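Local structure of naphthalene dioxygenase small subunit (Rhodococcus sp., 2B1X) at residues B[67-70]-B[71-75]; B[87-90]-B[91-95]. The protein forms the small subunit of a Rieske non-heme iron oxygenase, naphthalene 1,2-dioxygenase, and probably has a mainly structural part beside the large subunit. One frame throughout, in Å; residues are numbered along the deposited sequence.

Interaction 1 (B[67-70]-B[71-75]); sequences MDDD and ADSME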
ATOM      1  N   MET B  67      23.765  -7.232   9.162  1.00 14.03           N
ATOM      2  CA  MET B  67      24.312  -6.729  10.413  1.00 14.83           C
ATOM      3  C   MET B  67      25.009  -7.901  11.096  1.00 15.04           C
ATOM      4  O   MET B  67      24.510  -9.050  11.090  1.00 14.22           O
ATOM      5  CB  MET B  67      23.168  -6.173  11.280  1.00 15.14           C
ATOM      6  CG  MET B  67      23.598  -5.374  12.509  1.00 18.17           C
ATOM      7  SD  MET B  67      22.196  -4.781  13.559  1.00 27.38           S
ATOM      8  CE  MET B  67      21.044  -4.341  12.349  1.00 22.28           C
ATOM      9  N   ASP B  68      26.173  -7.620  11.678  1.00 15.03           N
ATOM     10  CA  ASP B  68      26.970  -8.645  12.315  1.00 15.97           C
ATOM     11  C   ASP B  68      27.784  -7.916  13.389  1.00 15.90           C
ATOM     12  O   ASP B  68      28.918  -7.503  13.156  1.00 15.68           O
ATOM     13  CB  ASP B  68      27.859  -9.330  11.262  1.00 15.20           C
ATOM     14  CG  ASP B  68      28.571 -10.549  11.777  1.00 16.34           C
ATOM     15  OD1 ASP B  68      28.520 -10.816  12.997  1.00 16.11           O
ATOM     16  OD2 ASP B  68      29.236 -11.292  11.010  1.00 16.85           O
ATOM     17  N   ASP B  69      27.143  -7.693  14.537  1.00 16.52           N
ATOM     18  CA  ASP B  69      27.742  -6.887  15.597  1.00 16.71           C
ATOM     19  C   ASP B  69      28.361  -7.717  16.711  1.00 16.28           C
ATOM     20  O   ASP B  69      27.898  -8.817  17.019  1.00 15.18           O
ATOM     21  CB  ASP B  69      26.705  -5.966  16.219  1.00 17.15           C
ATOM     22  CG  ASP B  69      26.550  -4.652  15.461  1.00 20.12           C
ATOM     23  OD1 ASP B  69      27.447  -4.294  14.661  1.00 21.12           O
ATOM     24  OD2 ASP B  69      25.563  -3.922  15.628  1.00 24.21           O
ATOM     25  N   ASP B  70      29.408  -7.161  17.325  1.00 16.55           N
ATOM     26  CA  ASP B  70      29.897  -7.667  18.600  1.00 16.65           C
ATOM     27  C   ASP B  70      29.658  -6.586  19.650  1.00 16.35           C
ATOM     28  O   ASP B  70      28.963  -5.598  19.344  1.00 15.54           O
ATOM     29  CB  ASP B  70      31.360  -8.064  18.506  1.00 17.40           C
ATOM     30  CG  ASP B  70      32.267  -6.933  18.003  1.00 20.48           C
ATOM     31  OD1 ASP B  70      31.916  -5.708  18.021  1.00 18.79           O
ATOM     32  OD2 ASP B  70      33.398  -7.206  17.582  1.00 24.76           O
ATOM     33  N   ALA B  71      30.212  -6.745  20.859  1.00 15.55           N
ATOM     34  CA  ALA B  71      29.945  -5.761  21.914  1.00 16.21           C
ATOM     35  C   ALA B  71      30.509  -4.380  21.584  1.00 16.03           C
ATOM     36  O   ALA B  71      29.866  -3.377  21.826  1.00 16.66           O
ATOM     37  CB  ALA B  71      30.398  -6.237  23.286  1.00 15.46           C
ATOM     38  N   ASP B  72      31.705  -4.341  21.019  1.00 16.68           N
ATOM     39  CA  ASP B  72      32.317  -3.067  20.652  1.00 16.43           C
ATOM     40  C   ASP B  72      31.499  -2.328  19.548  1.00 15.85           C
ATOM     41  O   ASP B  72      31.327  -1.114  19.591  1.00 14.68           O
ATOM     42  CB  ASP B  72      33.752  -3.284  20.181  1.00 16.49           C
ATOM     43  CG  ASP B  72      34.723  -3.647  21.314  1.00 18.36           C
ATOM     44  OD1 ASP B  72      34.371  -3.574  22.520  1.00 15.54           O
ATOM     45  OD2 ASP B  72      35.895  -4.017  21.071  1.00 19.74           O
ATOM     46  N   SER B  73      31.000  -3.060  18.562  1.00 15.70           N
ATOM     47  CA  SER B  73      30.301  -2.397  17.461  1.00 15.83           C
ATOM     48  C   SER B  73      28.891  -1.998  17.865  1.00 15.62           C
ATOM     49  O   SER B  73      28.373  -0.991  17.405  1.00 15.26           O
ATOM     50  CB  SER B  73      30.290  -3.270  16.204  1.00 16.34           C
ATOM     51  OG  SER B  73      29.550  -4.446  16.415  1.00 17.14           O
ATOM     52  N   MET B  74      28.269  -2.798  18.720  1.00 15.91           N
ATOM     53  CA  MET B  74      26.978  -2.444  19.300  1.00 16.18           C
ATOM     54  C   MET B  74      27.105  -1.192  20.175  1.00 16.39           C
ATOM     55  O   MET B  74      26.204  -0.355  20.194  1.00 16.53           O
ATOM     56  CB  MET B  74      26.436  -3.620  20.117  1.00 16.04           C
ATOM     57  CG  MET B  74      24.961  -3.589  20.437  1.00 18.22           C
ATOM     58  SD  MET B  74      23.874  -3.186  18.980  1.00 23.12           S
ATOM     59  CE  MET B  74      23.720  -4.743  18.213  1.00 21.57           C
ATOM     60  N   GLU B  75      28.222  -1.064  20.898  1.00 16.28           N
ATOM     61  CA  GLU B  75      28.484   0.138  21.684  1.00 16.82           C
ATOM     62  C   GLU B  75      28.560   1.381  20.798  1.00 15.99           C
ATOM     63  O   GLU B  75      27.925   2.410  21.091  1.00 15.02           O
ATOM     64  CB  GLU B  75      29.775  -0.015  22.514  1.00 17.29           C
ATOM     65  CG  GLU B  75      30.085   1.197  23.379  1.00 20.94           C
ATOM     66  CD  GLU B  75      31.273   0.981  24.288  1.00 27.38           C
ATOM     67  OE1 GLU B  75      32.256   0.332  23.846  1.00 31.94           O
ATOM     68  OE2 GLU B  75      31.231   1.447  25.445  1.00 31.29           O
TER
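Asp70 CG (chi1 55°) and Ser73 OG (chi1 65°) each lie between their own backbone N and carbonyl carbon, a position from which each side chain meets the other's backbone N-H. The result is a capping box: Asp70 OD1 accepts from Ser73 N at 2.9 Å, met nearly along its C-O axis, while Ser73 OG accepts from Asp70 N at 2.9 Å along a more bent path (141° at the hydrogen). Aspartate suits the N-cap because its short carboxylate reaches an amide of the first turn that has no helical carbonyl before it, and its negative charge probably gains from the helix dipole. The first regular helical bond follows, from Met74 N to Asp70 O at 3.0 Å. Asp69 adds a second carboxylate, its OD1 2.7 Å from Ser73 OG. The Met74 chain, bent at chi2 and chi3, crosses the Asp69 side chain at about a right angle and sets CE 3.3 Å from Asp69 OD2, an oxygen that also forms a salt bridge with Arg77. Strand 67-69, paired with strand 42-49, leads through Asp70 into helix 71-81, where Met74 packs on Tyr44 and on Trp34 and Leu35 of helix 31-35.

Interaction 2 (B[87-90]-B[91-95]); sequences WAED and PPSRS
Glu89 turns its carboxylate onto Ser93 and meets it with both oxygens. OE1 accepts from the backbone, Ser93 N lying 2.9 Å away on the syn side but 31° out of the carboxylate plane, with 162° at the hydrogen. OE2 takes the hydroxyl, at a very short 2.5 Å from Ser93 OG. The CB of Glu89 points away from 91-95, and the bend at chi2 (-55°) brings the acid back; glutamate has the length for this return, and serine offers two donors close together. OE2 also forms a salt bridge with Arg123, whose NE bonds to Ser93 OG, so the buried charge is probably balanced. Between the two residues the chain reverses through a cis peptide bond before Pro91, a geometry proline tolerates far better than other residues. Pro92, with no N-H to give, lies beside Glu89 O, its CA 3.3 Å away in a strongly bent CH...O contact. Asp90 carries its carboxylate off to the backbone N of Arg54 of the second subunit. The turn leads from the loop after helix 71-81, where Glu89 touches Leu81, into strand 94-106, whose Arg94 pairs through its backbone with Thr124 of strand 112-124.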
ATOM      1  N   TRP B  87      20.974  11.392  12.312  1.00 12.39           N
ATOM      2  CA  TRP B  87      19.832  11.965  11.582  1.00 12.40           C
ATOM      3  C   TRP B  87      18.740  10.964  11.259  1.00 12.05           C
ATOM      4  O   TRP B  87      17.589  11.356  11.223  1.00 11.66           O
ATOM      5  CB  TRP B  87      20.267  12.653  10.288  1.00 12.13           C
ATOM      6  CG  TRP B  87      21.399  13.648  10.469  1.00 12.31           C
ATOM      7  CD1 TRP B  87      22.663  13.562   9.934  1.00 12.01           C
ATOM      8  CD2 TRP B  87      21.363  14.875  11.215  1.00 13.31           C
ATOM      9  NE1 TRP B  87      23.413  14.655  10.312  1.00 11.58           N
ATOM     10  CE2 TRP B  87      22.637  15.472  11.099  1.00 13.31           C
ATOM     11  CE3 TRP B  87      20.387  15.519  12.004  1.00 13.51           C
ATOM     12  CZ2 TRP B  87      22.945  16.697  11.704  1.00 13.68           C
ATOM     13  CZ3 TRP B  87      20.700  16.731  12.609  1.00 13.90           C
ATOM     14  CH2 TRP B  87      21.967  17.315  12.444  1.00 13.47           C
ATOM     15  N   ALA B  88      19.133   9.712  10.985  1.00 12.06           N
ATOM     16  CA  ALA B  88      18.228   8.594  10.715  1.00 12.06           C
ATOM     17  C   ALA B  88      17.244   8.337  11.851  1.00 12.69           C
ATOM     18  O   ALA B  88      16.157   7.800  11.627  1.00 12.71           O
ATOM     19  CB  ALA B  88      19.023   7.300  10.444  1.00 12.75           C
ATOM     20  N   GLU B  89      17.633   8.677  13.067  1.00 12.36           N
ATOM     21  CA  GLU B  89      16.777   8.453  14.247  1.00 12.57           C
ATOM     22  C   GLU B  89      16.629   9.725  15.108  1.00 12.50           C
ATOM     23  O   GLU B  89      16.400   9.678  16.313  1.00 12.16           O
ATOM     24  CB  GLU B  89      17.331   7.260  15.060  1.00 13.39           C
ATOM     25  CG  GLU B  89      16.898   5.875  14.516  1.00 12.91           C
ATOM     26  CD  GLU B  89      15.374   5.722  14.376  1.00 14.82           C
ATOM     27  OE1 GLU B  89      14.650   6.073  15.335  1.00 14.04           O
ATOM     28  OE2 GLU B  89      14.886   5.227  13.327  1.00 14.41           O
ATOM     29  N   ASP B  90      16.775  10.876  14.477  1.00 13.29           N
ATOM     30  CA  ASP B  90      16.520  12.147  15.140  1.00 13.81           C
ATOM     31  C   ASP B  90      15.958  13.096  14.110  1.00 14.32           C
ATOM     32  O   ASP B  90      16.727  13.700  13.348  1.00 15.26           O
ATOM     33  CB  ASP B  90      17.816  12.719  15.681  1.00 14.11           C
ATOM     34  CG  ASP B  90      17.596  13.802  16.720  1.00 16.27           C
ATOM     35  OD1 ASP B  90      16.456  14.335  16.820  1.00 17.50           O
ATOM     36  OD2 ASP B  90      18.522  14.199  17.477  1.00 16.43           O
ATOM     37  N   PRO B  91      14.635  13.284  14.088  1.00 13.45           N
ATOM     38  CA  PRO B  91      13.674  12.704  15.051  1.00 12.35           C
ATOM     39  C   PRO B  91      13.567  11.158  15.064  1.00 12.06           C
ATOM     40  O   PRO B  91      13.704  10.523  14.025  1.00 10.72           O
ATOM     41  CB  PRO B  91      12.325  13.259  14.581  1.00 11.40           C
ATOM     42  CG  PRO B  91      12.690  14.482  13.738  1.00 13.96           C
ATOM     43  CD  PRO B  91      13.987  14.139  13.077  1.00 13.49           C
ATOM     44  N   PRO B  92      13.321  10.587  16.234  1.00 11.56           N
ATOM     45  CA  PRO B  92      13.171   9.120  16.379  1.00 12.08           C
ATOM     46  C   PRO B  92      11.954   8.566  15.646  1.00 12.20           C
ATOM     47  O   PRO B  92      10.921   9.239  15.559  1.00 12.07           O
ATOM     48  CB  PRO B  92      13.017   8.913  17.891  1.00 11.56           C
ATOM     49  CG  PRO B  92      12.612  10.222  18.428  1.00 13.24           C
ATOM     50  CD  PRO B  92      13.171  11.311  17.505  1.00 12.38           C
ATOM     51  N   SER B  93      12.105   7.360  15.114  1.00 12.74           N
ATOM     52  CA  SER B  93      10.993   6.547  14.672  1.00 12.88           C
ATOM     53  C   SER B  93      10.091   6.247  15.886  1.00 12.95           C
ATOM     54  O   SER B  93      10.569   6.212  17.019  1.00 13.54           O
ATOM     55  CB  SER B  93      11.522   5.191  14.160  1.00 12.84           C
ATOM     56  OG  SER B  93      12.410   5.322  13.060  1.00 12.14           O
ATOM     57  N   ARG B  94       8.800   6.034  15.635  1.00 13.20           N
ATOM     58  CA  ARG B  94       7.906   5.398  16.586  1.00 13.69           C
ATOM     59  C   ARG B  94       7.944   3.924  16.215  1.00 13.76           C
ATOM     60  O   ARG B  94       7.666   3.563  15.082  1.00 14.00           O
ATOM     61  CB  ARG B  94       6.479   5.921  16.440  1.00 12.95           C
ATOM     62  CG  ARG B  94       6.261   7.213  17.131  1.00 15.24           C
ATOM     63  CD  ARG B  94       6.719   8.399  16.326  1.00 16.28           C
ATOM     64  NE  ARG B  94       6.123   8.383  14.988  1.00 16.88           N
ATOM     65  CZ  ARG B  94       6.205   9.392  14.137  1.00 16.13           C
ATOM     66  NH1 ARG B  94       6.807  10.523  14.520  1.00 12.41           N
ATOM     67  NH2 ARG B  94       5.614   9.306  12.931  1.00 12.61           N
ATOM     68  N   SER B  95       8.352   3.077  17.147  1.00 13.76           N
ATOM     69  CA  SER B  95       8.403   1.651  16.835  1.00 14.09           C
ATOM     70  C   SER B  95       7.657   0.827  17.868  1.00 13.97           C
ATOM     71  O   SER B  95       7.427   1.273  18.982  1.00 14.31           O
ATOM     72  CB  SER B  95       9.858   1.209  16.817  1.00 14.13           C
ATOM     73  OG  SER B  95      10.413   1.396  18.101  1.00 14.57           O
TER

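Overall arrangement
Both contacts are local and partly buried, and neither belongs to the centre of the chain: interaction 1 lies about 12 Å from it and interaction 2 about 17 Å, centre to centre. Their nearest atoms are about 11 Å apart. Interaction 1 starts helix 71-81 from the strand that is outermost within this chain on one side of the mixed sheet; interaction 2 leads into that on the other, strand 94-106. In each a carboxylate accepts a serine backbone N-H, but one caps a helix and the other closes a cis-proline turn. Arginine joins both: Arg77 pairs with Asp69, whereas Arg123 binds the Glu89-Ser93 pair itself. Segment 67-75 borders one large subunit; 87-95 meets two and a second small subunit.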